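Local coordinates for protein acyl-CoA thioesterase II (Mycobacterium avium subsp. paratuberculosis, PDB 4R9Z) that probably hydrolyses fatty acyl-CoA thioesters to free fatty acids and coenzyme A, using a double hot-dog fold that pairs with a second subunit, at residues 247-252 and 270-275; 205-210 and 240-245; 65-70 and 218-223; 222-227 and 265-270. All blocks are in the same frame, centred on the assembly; numbering follows the deposited sequence.

Contact 1. Residues 247-252 and 270-275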
loop_
_atom_site.group_PDB
_atom_site.type_symbol
_atom_site.label_atom_id
_atom_site.label_comp_id
_atom_site.label_asym_id
_atom_site.label_seq_id
_atom_site.Cartn_x
_atom_site.Cartn_y
_atom_site.Cartn_z
ATOM N N GLY B 247 7.314 16.463 5.700
ATOM C CA GLY B 247 7.514 17.622 4.854
ATOM C C GLY B 247 6.366 17.823 3.889
ATOM O O GLY B 247 5.251 18.159 4.289
ATOM N N SER B 248 6.658 17.642 2.607
ATOM C CA SER B 248 5.678 17.842 1.550
ATOM C C SER B 248 4.736 16.650 1.402
ATOM O O SER B 248 3.684 16.753 0.770
ATOM C CB SER B 248 6.392 18.101 0.234
ATOM O OG SER B 248 7.408 17.133 0.041
ATOM N N LEU B 249 5.131 15.517 1.971
ATOM C CA LEU B 249 4.358 14.284 1.873
ATOM C C LEU B 249 3.640 13.920 3.168
ATOM O O LEU B 249 4.282 13.698 4.195
ATOM C CB LEU B 249 5.268 13.134 1.457
ATOM C CG LEU B 249 5.851 13.272 0.056
ATOM C CD1 LEU B 249 6.931 12.239 -0.149
ATOM C CD2 LEU B 249 4.750 13.118 -0.986
ATOM N N ALA B 250 2.312 13.853 3.115
ATOM C CA ALA B 250 1.527 13.457 4.280
ATOM C C ALA B 250 0.879 12.089 4.088
ATOM O O ALA B 250 0.441 11.753 2.989
ATOM C CB ALA B 250 0.462 14.500 4.580
ATOM N N LEU B 251 0.832 11.300 5.163
ATOM C CA LEU B 251 0.096 10.037 5.167
ATOM C C LEU B 251 -1.311 10.188 5.730
ATOM O O LEU B 251 -1.536 10.921 6.692
ATOM C CB LEU B 251 0.821 8.967 5.979
ATOM C CG LEU B 251 1.818 8.051 5.271
ATOM C CD1 LEU B 251 2.295 6.961 6.229
ATOM C CD2 LEU B 251 1.221 7.449 4.010
ATOM N N ALA B 252 -2.248 9.458 5.140
ATOM C CA ALA B 252 -3.611 9.387 5.645
ATOM C C ALA B 252 -4.004 7.928 5.811
ATOM O O ALA B 252 -3.569 7.076 5.046
ATOM C CB ALA B 252 -4.568 10.104 4.708
ATOM N N GLU B 270 -0.974 8.469 0.487
ATOM C CA GLU B 270 0.113 9.429 0.577
ATOM C C GLU B 270 -0.175 10.571 -0.385
ATOM O O GLU B 270 -0.552 10.340 -1.536
ATOM C CB GLU B 270 1.454 8.760 0.262
ATOM C CG GLU B 270 2.679 9.646 0.441
ATOM C CD GLU B 270 3.975 8.911 0.135
ATOM O OE1 GLU B 270 4.020 8.176 -0.878
ATOM O OE2 GLU B 270 4.946 9.061 0.911
ATOM N N MET B 271 -0.028 11.802 0.093
ATOM C CA MET B 271 -0.311 12.956 -0.748
ATOM C C MET B 271 0.773 14.028 -0.654
ATOM O O MET B 271 1.437 14.173 0.374
ATOM C CB MET B 271 -1.675 13.550 -0.391
ATOM C CG MET B 271 -1.764 14.168 0.990
ATOM S SD MET B 271 -3.462 14.189 1.604
ATOM C CE MET B 271 -3.673 12.479 2.090
ATOM N N TYR B 272 0.938 14.766 -1.748
ATOM C CA TYR B 272 1.965 15.795 -1.886
ATOM C C TYR B 272 1.429 17.207 -1.635
ATOM O O TYR B 272 0.405 17.600 -2.198
ATOM C CB TYR B 272 2.583 15.712 -3.281
ATOM C CG TYR B 272 3.603 16.783 -3.612
ATOM C CD1 TYR B 272 4.779 16.905 -2.882
ATOM C CD2 TYR B 272 3.404 17.649 -4.685
ATOM C CE1 TYR B 272 5.718 17.875 -3.199
ATOM C CE2 TYR B 272 4.336 18.620 -5.010
ATOM C CZ TYR B 272 5.490 18.731 -4.265
ATOM O OH TYR B 272 6.421 19.695 -4.584
ATOM N N PHE B 273 2.105 17.944 -0.757
ATOM C CA PHE B 273 1.822 19.364 -0.541
ATOM C C PHE B 273 2.974 20.255 -1.001
ATOM O O PHE B 273 4.005 20.330 -0.330
ATOM C CB PHE B 273 1.531 19.647 0.929
ATOM C CG PHE B 273 0.195 19.153 1.389
ATOM C CD1 PHE B 273 0.050 17.868 1.890
ATOM C CD2 PHE B 273 -0.917 19.978 1.333
ATOM C CE1 PHE B 273 -1.182 17.411 2.318
ATOM C CE2 PHE B 273 -2.149 19.532 1.767
ATOM C CZ PHE B 273 -2.285 18.246 2.255
ATOM N N PRO B 274 2.801 20.939 -2.142
ATOM C CA PRO B 274 3.831 21.855 -2.647
ATOM C C PRO B 274 4.107 23.000 -1.680
ATOM O O PRO B 274 3.164 23.638 -1.210
ATOM C CB PRO B 274 3.221 22.394 -3.946
ATOM C CG PRO B 274 2.177 21.408 -4.332
ATOM C CD PRO B 274 1.654 20.824 -3.058
ATOM N N PRO B 275 5.388 23.271 -1.398
ATOM C CA PRO B 275 5.758 24.447 -0.601
ATOM C C PRO B 275 5.557 25.747 -1.377
ATOM O O PRO B 275 4.942 26.676 -0.847
ATOM C CB PRO B 275 7.242 24.213 -0.289
ATOM C CG PRO B 275 7.462 22.747 -0.510
ATOM C CD PRO B 275 6.532 22.374 -1.622
#

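Contact 2. Residues 205-210 and 240-245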
loop_
_atom_site.group_PDB
_atom_site.type_symbol
_atom_site.label_atom_id
_atom_site.label_comp_id
_atom_site.label_asym_id
_atom_site.label_seq_id
_atom_site.Cartn_x
_atom_site.Cartn_y
_atom_site.Cartn_z
ATOM N N GLU B 205 -9.000 15.442 3.847
ATOM C CA GLU B 205 -9.304 16.418 4.872
ATOM C C GLU B 205 -8.522 16.228 6.127
ATOM O O GLU B 205 -8.076 17.221 6.660
ATOM C CB GLU B 205 -10.815 16.561 5.153
ATOM C CG GLU B 205 -11.244 16.943 6.590
ATOM C CD GLU B 205 -10.843 18.338 7.096
ATOM O OE1 GLU B 205 -10.346 19.168 6.345
ATOM O OE2 GLU B 205 -11.065 18.625 8.274
ATOM N N PRO B 206 -8.348 14.916 6.594
ATOM C CA PRO B 206 -7.557 14.864 7.832
ATOM C C PRO B 206 -6.168 15.479 7.662
ATOM O O PRO B 206 -5.691 16.132 8.546
ATOM C CB PRO B 206 -7.472 13.389 8.175
ATOM C CG PRO B 206 -7.834 12.676 6.987
ATOM C CD PRO B 206 -8.857 13.490 6.346
ATOM N N ALA B 207 -5.521 15.251 6.544
ATOM C CA ALA B 207 -4.235 15.838 6.246
ATOM C C ALA B 207 -4.257 17.323 6.075
ATOM O O ALA B 207 -3.371 18.001 6.500
ATOM C CB ALA B 207 -3.654 15.186 5.019
ATOM N N PHE B 208 -5.267 17.814 5.407
ATOM C CA PHE B 208 -5.462 19.220 5.270
ATOM C C PHE B 208 -5.699 19.852 6.616
ATOM O O PHE B 208 -5.259 20.924 6.904
ATOM C CB PHE B 208 -6.636 19.491 4.367
ATOM C CG PHE B 208 -6.727 20.903 3.924
ATOM C CD1 PHE B 208 -5.714 21.470 3.199
ATOM C CD2 PHE B 208 -7.811 21.673 4.244
ATOM C CE1 PHE B 208 -5.787 22.783 2.797
ATOM C CE2 PHE B 208 -7.895 22.979 3.833
ATOM C CZ PHE B 208 -6.884 23.536 3.114
ATOM N N ALA B 209 -6.441 19.180 7.446
ATOM C CA ALA B 209 -6.657 19.677 8.802
ATOM C C ALA B 209 -5.361 19.765 9.610
ATOM O O ALA B 209 -5.079 20.787 10.233
ATOM C CB ALA B 209 -7.670 18.805 9.530
ATOM N N ALA B 210 -4.588 18.683 9.614
ATOM C CA ALA B 210 -3.346 18.624 10.385
ATOM C C ALA B 210 -2.353 19.737 10.050
ATOM O O ALA B 210 -1.583 20.163 10.904
ATOM C CB ALA B 210 -2.683 17.277 10.191
ATOM N N ARG B 240 -11.078 8.079 9.726
ATOM C CA ARG B 240 -10.017 8.749 8.974
ATOM C C ARG B 240 -9.043 9.450 9.906
ATOM O O ARG B 240 -9.447 10.044 10.905
ATOM C CB ARG B 240 -10.602 9.780 8.006
ATOM C CG ARG B 240 -11.693 9.266 7.084
ATOM C CD ARG B 240 -12.260 10.393 6.212
ATOM N NE ARG B 240 -12.927 11.425 7.000
ATOM C CZ ARG B 240 -13.427 12.553 6.500
ATOM N NH1 ARG B 240 -13.343 12.807 5.200
ATOM N NH2 ARG B 240 -14.017 13.432 7.300
ATOM N N SER B 241 -7.762 9.414 9.557
ATOM C CA SER B 241 -6.747 10.113 10.331
ATOM C C SER B 241 -5.518 10.444 9.481
ATOM O O SER B 241 -5.379 9.953 8.365
ATOM C CB SER B 241 -6.365 9.281 11.552
ATOM O OG SER B 241 -5.829 8.033 11.162
ATOM N N SER B 242 -4.652 11.314 9.994
ATOM C CA SER B 242 -3.379 11.614 9.340
ATOM C C SER B 242 -2.240 11.434 10.331
ATOM O O SER B 242 -1.864 12.377 11.024
ATOM C CB SER B 242 -3.367 13.035 8.776
ATOM O OG SER B 242 -2.211 13.268 7.988
ATOM N N PRO B 243 -1.681 10.217 10.399
ATOM C CA PRO B 243 -0.652 9.904 11.395
ATOM C C PRO B 243 0.630 10.705 11.218
ATOM O O PRO B 243 1.229 11.115 12.211
ATOM C CB PRO B 243 -0.380 8.414 11.168
ATOM C CG PRO B 243 -1.555 7.910 10.404
ATOM C CD PRO B 243 -2.007 9.054 9.561
ATOM N N SER B 244 1.045 10.944 9.982
ATOM C CA SER B 244 2.365 11.525 9.774
ATOM C C SER B 244 2.500 12.342 8.499
ATOM O O SER B 244 1.770 12.148 7.532
ATOM C CB SER B 244 3.424 10.420 9.791
ATOM O OG SER B 244 3.077 9.365 8.915
ATOM N N SER B 245 3.427 13.289 8.529
ATOM C CA SER B 245 3.773 14.053 7.345
ATOM C C SER B 245 5.262 14.371 7.382
ATOM O O SER B 245 5.749 15.001 8.319
ATOM C CB SER B 245 2.936 15.326 7.253
ATOM O OG SER B 245 3.251 16.065 6.084
#

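Contact 3. Residues 65-70 and 218-223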
loop_
_atom_site.group_PDB
_atom_site.type_symbol
_atom_site.label_atom_id
_atom_site.label_comp_id
_atom_site.label_asym_id
_atom_site.label_seq_id
_atom_site.Cartn_x
_atom_site.Cartn_y
_atom_site.Cartn_z
ATOM N N TYR B 65 -0.714 4.373 -7.915
ATOM C CA TYR B 65 0.099 5.586 -7.936
ATOM C C TYR B 65 -0.523 6.614 -8.858
ATOM O O TYR B 65 -0.816 6.311 -10.002
ATOM C CB TYR B 65 1.534 5.297 -8.402
ATOM C CG TYR B 65 2.503 5.033 -7.277
ATOM C CD1 TYR B 65 2.822 6.027 -6.366
ATOM C CD2 TYR B 65 3.091 3.790 -7.122
ATOM C CE1 TYR B 65 3.696 5.785 -5.332
ATOM C CE2 TYR B 65 3.970 3.541 -6.089
ATOM C CZ TYR B 65 4.270 4.541 -5.198
ATOM O OH TYR B 65 5.145 4.293 -4.171
ATOM N N PHE B 66 -0.695 7.836 -8.375
ATOM C CA PHE B 66 -1.169 8.902 -9.236
ATOM C C PHE B 66 0.037 9.704 -9.663
ATOM O O PHE B 66 0.700 10.333 -8.839
ATOM C CB PHE B 66 -2.196 9.770 -8.523
ATOM C CG PHE B 66 -3.297 8.985 -7.901
ATOM C CD1 PHE B 66 -4.241 8.352 -8.694
ATOM C CD2 PHE B 66 -3.385 8.862 -6.523
ATOM C CE1 PHE B 66 -5.259 7.608 -8.127
ATOM C CE2 PHE B 66 -4.404 8.124 -5.942
ATOM C CZ PHE B 66 -5.346 7.497 -6.747
ATOM N N LEU B 67 0.323 9.668 -10.958
ATOM C CA LEU B 67 1.607 10.132 -11.457
ATOM C C LEU B 67 1.510 11.489 -12.116
ATOM O O LEU B 67 2.363 12.351 -11.910
ATOM C CB LEU B 67 2.190 9.125 -12.452
ATOM C CG LEU B 67 2.388 7.697 -11.947
ATOM C CD1 LEU B 67 2.915 6.812 -13.068
ATOM C CD2 LEU B 67 3.331 7.692 -10.754
ATOM N N ARG B 68 0.476 11.662 -12.926
ATOM C CA ARG B 68 0.297 12.895 -13.670
ATOM C C ARG B 68 -1.166 13.327 -13.644
ATOM O O ARG B 68 -2.067 12.485 -13.665
ATOM C CB ARG B 68 0.799 12.718 -15.106
ATOM C CG ARG B 68 1.861 13.727 -15.493
ATOM C CD ARG B 68 3.094 13.083 -16.111
ATOM N NE ARG B 68 3.210 13.379 -17.540
ATOM C CZ ARG B 68 3.573 14.560 -18.036
ATOM N NH1 ARG B 68 3.856 15.568 -17.222
ATOM N NH2 ARG B 68 3.647 14.735 -19.350
ATOM N N PRO B 69 -1.408 14.644 -13.563
ATOM C CA PRO B 69 -2.778 15.167 -13.567
ATOM C C PRO B 69 -3.457 14.974 -14.918
ATOM O O PRO B 69 -2.876 15.286 -15.961
ATOM C CB PRO B 69 -2.589 16.655 -13.262
ATOM C CG PRO B 69 -1.205 16.955 -13.704
ATOM C CD PRO B 69 -0.403 15.715 -13.453
ATOM N N GLY B 70 -4.687 14.477 -14.897
ATOM C CA GLY B 70 -5.393 14.199 -16.130
ATOM C C GLY B 70 -6.389 15.280 -16.492
ATOM O O GLY B 70 -6.893 15.995 -15.625
ATOM N N ALA B 218 -1.834 17.262 -3.918
ATOM C CA ALA B 218 -2.044 16.252 -4.944
ATOM C C ALA B 218 -1.852 14.877 -4.327
ATOM O O ALA B 218 -0.909 14.657 -3.569
ATOM C CB ALA B 218 -1.094 16.455 -6.114
ATOM N N GLN B 219 -2.759 13.958 -4.631
ATOM C CA GLN B 219 -2.631 12.602 -4.126
ATOM C C GLN B 219 -1.532 11.907 -4.911
ATOM O O GLN B 219 -1.457 12.046 -6.129
ATOM C CB GLN B 219 -3.958 11.855 -4.240
ATOM C CG GLN B 219 -5.142 12.678 -3.752
ATOM C CD GLN B 219 -6.372 11.844 -3.474
ATOM O OE1 GLN B 219 -6.670 10.894 -4.195
ATOM N NE2 GLN B 219 -7.094 12.193 -2.411
ATOM N N ARG B 220 -0.685 11.153 -4.215
ATOM C CA ARG B 220 0.442 10.496 -4.861
ATOM C C ARG B 220 0.195 8.999 -4.989
ATOM O O ARG B 220 0.439 8.410 -6.041
ATOM C CB ARG B 220 1.730 10.764 -4.088
ATOM C CG ARG B 220 2.959 10.120 -4.694
ATOM C CD ARG B 220 3.134 10.501 -6.149
ATOM N NE ARG B 220 4.409 10.031 -6.684
ATOM C CZ ARG B 220 4.857 10.315 -7.905
ATOM N NH1 ARG B 220 4.126 11.059 -8.721
ATOM N NH2 ARG B 220 6.030 9.851 -8.315
ATOM N N ASP B 221 -0.298 8.382 -3.924
ATOM C CA ASP B 221 -0.710 6.990 -4.019
ATOM C C ASP B 221 -1.853 6.637 -3.072
ATOM O O ASP B 221 -2.103 7.326 -2.085
ATOM C CB ASP B 221 0.491 6.048 -3.806
ATOM C CG ASP B 221 1.232 6.291 -2.502
ATOM O OD1 ASP B 221 2.036 7.248 -2.439
ATOM O OD2 ASP B 221 1.051 5.495 -1.556
ATOM N N HIS B 222 -2.555 5.560 -3.413
ATOM C CA HIS B 222 -3.701 5.082 -2.654
ATOM C C HIS B 222 -3.643 3.565 -2.551
ATOM O O HIS B 222 -3.415 2.880 -3.546
ATOM C CB HIS B 222 -5.004 5.515 -3.324
ATOM C CG HIS B 222 -6.233 5.183 -2.538
ATOM N ND1 HIS B 222 -6.596 5.869 -1.398
ATOM C CD2 HIS B 222 -7.182 4.235 -2.724
ATOM C CE1 HIS B 222 -7.717 5.364 -0.921
ATOM N NE2 HIS B 222 -8.096 4.371 -1.707
ATOM N N SER B 223 -3.887 3.044 -1.359
ATOM C CA SER B 223 -3.810 1.612 -1.112
ATOM C C SER B 223 -5.035 1.149 -0.345
ATOM O O SER B 223 -5.423 1.783 0.639
ATOM C CB SER B 223 -2.550 1.260 -0.315
ATOM O OG SER B 223 -1.387 1.253 -1.118
#

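Contact 4. Residues 222-227 and 265-270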
loop_
_atom_site.group_PDB
_atom_site.type_symbol
_atom_site.label_atom_id
_atom_site.label_comp_id
_atom_site.label_asym_id
_atom_site.label_seq_id
_atom_site.Cartn_x
_atom_site.Cartn_y
_atom_site.Cartn_z
ATOM N N HIS B 222 -2.555 5.560 -3.413
ATOM C CA HIS B 222 -3.701 5.082 -2.654
ATOM C C HIS B 222 -3.643 3.565 -2.551
ATOM O O HIS B 222 -3.415 2.880 -3.546
ATOM C CB HIS B 222 -5.004 5.515 -3.324
ATOM C CG HIS B 222 -6.233 5.183 -2.538
ATOM N ND1 HIS B 222 -6.596 5.869 -1.398
ATOM C CD2 HIS B 222 -7.182 4.235 -2.724
ATOM C CE1 HIS B 222 -7.717 5.364 -0.921
ATOM N NE2 HIS B 222 -8.096 4.371 -1.707
ATOM N N SER B 223 -3.887 3.044 -1.359
ATOM C CA SER B 223 -3.810 1.612 -1.112
ATOM C C SER B 223 -5.035 1.149 -0.345
ATOM O O SER B 223 -5.423 1.783 0.639
ATOM C CB SER B 223 -2.550 1.260 -0.315
ATOM O OG SER B 223 -1.387 1.253 -1.118
ATOM N N VAL B 224 -5.662 0.070 -0.811
ATOM C CA VAL B 224 -6.838 -0.482 -0.138
ATOM C C VAL B 224 -6.711 -1.986 0.061
ATOM O O VAL B 224 -6.412 -2.715 -0.876
ATOM C CB VAL B 224 -8.128 -0.208 -0.917
ATOM C CG1 VAL B 224 -9.327 -0.710 -0.133
ATOM C CG2 VAL B 224 -8.271 1.264 -1.204
ATOM N N TRP B 225 -6.976 -2.451 1.276
ATOM C CA TRP B 225 -7.063 -3.879 1.539
ATOM C C TRP B 225 -8.492 -4.229 1.936
ATOM O O TRP B 225 -9.018 -3.716 2.924
ATOM C CB TRP B 225 -6.076 -4.290 2.636
ATOM C CG TRP B 225 -4.651 -3.995 2.294
ATOM C CD1 TRP B 225 -3.745 -4.853 1.743
ATOM C CD2 TRP B 225 -3.968 -2.747 2.464
ATOM N NE1 TRP B 225 -2.537 -4.219 1.566
ATOM C CE2 TRP B 225 -2.651 -2.926 2.001
ATOM C CE3 TRP B 225 -4.342 -1.497 2.967
ATOM C CZ2 TRP B 225 -1.709 -1.906 2.026
ATOM C CZ3 TRP B 225 -3.403 -0.487 2.991
ATOM C CH2 TRP B 225 -2.101 -0.698 2.522
ATOM N N PHE B 226 -9.128 -5.094 1.178
ATOM C CA PHE B 226 -10.503 -5.439 1.405
ATOM C C PHE B 226 -10.652 -6.542 2.398
ATOM O O PHE B 226 -9.878 -7.443 2.432
ATOM C CB PHE B 226 -11.172 -5.811 0.112
ATOM C CG PHE B 226 -11.246 -4.698 -0.867
ATOM C CD1 PHE B 226 -12.230 -3.757 -0.801
ATOM C CD2 PHE B 226 -10.326 -4.599 -1.864
ATOM C CE1 PHE B 226 -12.289 -2.755 -1.705
ATOM C CE2 PHE B 226 -10.378 -3.589 -2.772
ATOM C CZ PHE B 226 -11.371 -2.670 -2.692
ATOM N N HIS B 227 -11.676 -6.447 3.216
ATOM C CA HIS B 227 -11.882 -7.396 4.271
ATOM C C HIS B 227 -13.176 -8.143 4.078
ATOM O O HIS B 227 -13.193 -9.328 3.868
ATOM C CB HIS B 227 -11.885 -6.663 5.589
ATOM C CG HIS B 227 -11.932 -7.546 6.777
ATOM N ND1 HIS B 227 -13.099 -7.873 7.408
ATOM C CD2 HIS B 227 -10.953 -8.145 7.475
ATOM C CE1 HIS B 227 -12.842 -8.655 8.431
ATOM N NE2 HIS B 227 -11.546 -8.835 8.493
ATOM N N CYS B 265 -12.857 -2.355 4.658
ATOM C CA CYS B 265 -11.532 -2.188 4.085
ATOM C C CYS B 265 -10.597 -1.410 4.997
ATOM O O CYS B 265 -11.044 -0.624 5.829
ATOM C CB CYS B 265 -11.628 -1.490 2.728
ATOM S SG CYS B 265 -12.157 0.220 2.816
ATOM N N THR B 266 -9.299 -1.652 4.833
ATOM C CA THR B 266 -8.259 -0.855 5.475
ATOM C C THR B 266 -7.596 -0.033 4.381
ATOM O O THR B 266 -7.415 -0.523 3.270
ATOM C CB THR B 266 -7.212 -1.730 6.193
ATOM O OG1 THR B 266 -7.869 -2.641 7.083
ATOM C CG2 THR B 266 -6.245 -0.868 6.985
ATOM N N VAL B 267 -7.240 1.212 4.681
ATOM C CA VAL B 267 -6.822 2.157 3.644
ATOM C C VAL B 267 -5.607 2.984 4.061
ATOM O O VAL B 267 -5.484 3.376 5.222
ATOM C CB VAL B 267 -7.970 3.131 3.279
ATOM C CG1 VAL B 267 -7.571 4.022 2.122
ATOM C CG2 VAL B 267 -9.233 2.372 2.925
ATOM N N LYS B 268 -4.708 3.238 3.114
ATOM C CA LYS B 268 -3.598 4.160 3.332
ATOM C C LYS B 268 -3.401 5.054 2.114
ATOM O O LYS B 268 -3.511 4.597 0.981
ATOM C CB LYS B 268 -2.307 3.402 3.636
ATOM C CG LYS B 268 -1.232 4.265 4.278
ATOM C CD LYS B 268 -1.500 4.473 5.758
ATOM C CE LYS B 268 -1.146 3.236 6.562
ATOM N NZ LYS B 268 -1.469 3.411 8.007
ATOM N N GLN B 269 -3.101 6.328 2.348
ATOM C CA GLN B 269 -2.934 7.272 1.251
ATOM C C GLN B 269 -1.793 8.250 1.509
ATOM O O GLN B 269 -1.667 8.809 2.598
ATOM C CB GLN B 269 -4.231 8.047 1.011
ATOM C CG GLN B 269 -4.159 9.030 -0.150
ATOM C CD GLN B 269 -5.451 9.792 -0.352
ATOM O OE1 GLN B 269 -5.460 11.021 -0.377
ATOM N NE2 GLN B 269 -6.554 9.065 -0.493
ATOM N N GLU B 270 -0.974 8.469 0.487
ATOM C CA GLU B 270 0.113 9.429 0.577
ATOM C C GLU B 270 -0.175 10.571 -0.385
ATOM O O GLU B 270 -0.552 10.340 -1.536
ATOM C CB GLU B 270 1.454 8.760 0.262
ATOM C CG GLU B 270 2.679 9.646 0.441
ATOM C CD GLU B 270 3.975 8.911 0.135
ATOM O OE1 GLU B 270 4.020 8.176 -0.878
ATOM O OE2 GLU B 270 4.946 9.061 0.911
#

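Contact 1. Residues 247-252 and 270-275
Glu270 reaches past Leu251 and Leu249 of the adjacent antiparallel strand, its side chain slanting across both leucines. Its CB lies 4.0 Å from Leu251 CD2, and CG stands a similar 4.0 Å from the carbonyl oxygen Ala250 O. With CG anti to the backbone N (chi1 -175°) and the chain extended beyond it, the carboxylate is carried well clear of its own backbone. There OE2 comes within 3.9 Å of Leu249 CD1, while OE1 turns to the second subunit and is hydrogen-bonded to Ser61 of that chain. On the reverse face, Met271 curls back under the partner strand: its chain bends at chi3 (77°), which brings CE to 3.6 Å from Ala252 CB. Phe273 CE1 touches Ala250 CB on this same face. The backbones are tied by the hydrogen-bonded pair Ala250 and Met271, with N to O distances of 2.9 Å from Ala250 N to Met271 O and from Met271 N to Ala250 O. The pairing belongs to the hairpin of strands 249-258 and 263-272, which has helix 204-211 against the Met271 and Phe273 face and the second subunit against the Glu270 and Tyr272 face.

Contact 2. Residues 205-210 and 240-245
Pro206 and Ala207 on the short helix 204-211 pack against Ser241 and Ser242 in strand 236-246, part of the second hot-dog domain of this double hot-dog protein. The contact is made by van der Waals packing, with no hydrogen bond between the two segments. Pro206 carries most of it: its ring leans on the strand backbone, with CB 3.8 Å from Ser241 C and CG 3.9 Å from Ser241 O. The same CG also meets the aliphatic root of Arg240, 4.1 Å from Arg240 CB; the ring thus reaches from Arg240 along Ser241 to the start of Ser242.

The polar groups beside this packing find their partners in other parts of the assembly. Arg240 bends at chi3 (-64°), and its NE is hydrogen-bonded to the carbonyl oxygen of Val174, with a weak bond from NH1 to Thr202 O. The opposite charges of Glu205 and Arg240 are not in contact (OE2 to NH2 6.1 Å), and any attraction is probably modest. Ser242 OG has two hydrogen-bond partners, Leu251 O of the neighbouring strand and the hydroxyl of Tyr122 of the second subunit. Swung anti to the backbone N (chi1 -172°), this oxygen is brought alongside the helix, where it rests 3.7 Å from Ala207 CA and 3.8 Å from Ala207 CB.

Contact 3. Residues 65-70 and 218-223
Phe66 and Arg220 share a backbone hydrogen bond at the end of the pairing between strand 58-66 and strand 218-226, where the two hot-dog domains meet. Phe66 N donates to Arg220 O over 2.7 Å, and the donor stands above the carbonyl plane, 40° out of it. The tilt accompanies a classic beta bulge on strand 218-226, where Arg220 and Asp221 both face Glu270 of the next strand.

Each ring packs along a neighbouring side chain, Phe66 on one side and Tyr65 on the other. The Phe66 ring lies alongside Gln219 and His222, pointing the same way as both: CD2 is 3.8 Å from Gln219 CB, and CE2 is 3.7 Å from His222 CB. Tyr65 runs beside Asp221, with CD1 3.5 Å from Asp221 CB, and the ring and carboxylate are inclined by 54°. The same Tyr65 ring presents its edge to the carbonyl oxygen of Arg220.

The third kind of contact involves a guanidinium group. The Arg220 chain bends at chi2 (54°), which carries this group to Leu67, whose CD2 sits over one face of it, 3.8 Å above the plane and displaced toward the rim.

The polar ends meanwhile reach the second subunit. Arg220 NH1 and NE are hydrogen-bonded to Gln84 and Ser109 of the second subunit, Asp221 OD2 to Trp225 and His63 of that subunit, and Tyr65 OH to its Ser61. Ring carbons of Phe66 and Tyr65 thus lie against CB atoms and carbonyl oxygens, while several polar ends on the face bearing Tyr65 and Asp221 are hydrogen-bonded to the second subunit, so the domain junction is also part of the dimer interface.

Contact 4. Residues 222-227 and 265-270
With CG anti to the backbone N in both (chi1 -174° and -178°), His222 and Gln269, cross-strand neighbours on one face of the strand pair, bring imidazole and amide together. Extended beyond CG, Gln269 places NE2 3.3 Å from His222 ND1 in a weak hydrogen bond, the two planes 62° apart. Ala200 O also takes a hydrogen bond from this amide nitrogen, and the far nitrogen of the imidazole, NE2, is bonded to Ser199 OG. Next along this face, Val267 passes obliquely across the imidazole, with CG1 near CE1, and Val224 CG1 packs 3.8 Å from Cys265 CB.

Trp225 occupies the reverse face. Its ring turns an edge to the partner strand: CE3 is 3.2 Å from Thr266 O, and CZ3 is 4.1 Å from Lys268 CB. Trp225 N donates to Thr266 O at 2.8 Å, and Thr266 N to Trp225 O. Ser223 and Lys268 form the second hydrogen-bonded pair.

Helix 188-201 packs on the His222, Val224 and Cys265 side, and the second subunit meets the Ser223 and Lys268 side, the layering of a hot-dog fold in which antiparallel strands wrap a long helix.

How the contacts relate
All four contacts are largely buried, and each also reaches the second subunit. Contacts 1, 3 and 4 are pairings of successive neighbouring strands: contact 4 shares strand 218-226 with contact 3 and strand 263-272 with contact 1. Of the four, contact 3 alone has its segments in different hot-dog domains; one backbone hydrogen bond beside a bulge links those segments, and the strand pairing continues beyond them. Contact 4, nearest the centre of the chain, is by contrast a regular pairing with four backbone bonds. Contact 2 differs in kind, a helix laid on a strand without hydrogen bonds across it. It meets contact 1 where strand 236-246 lies beside strand 249-258.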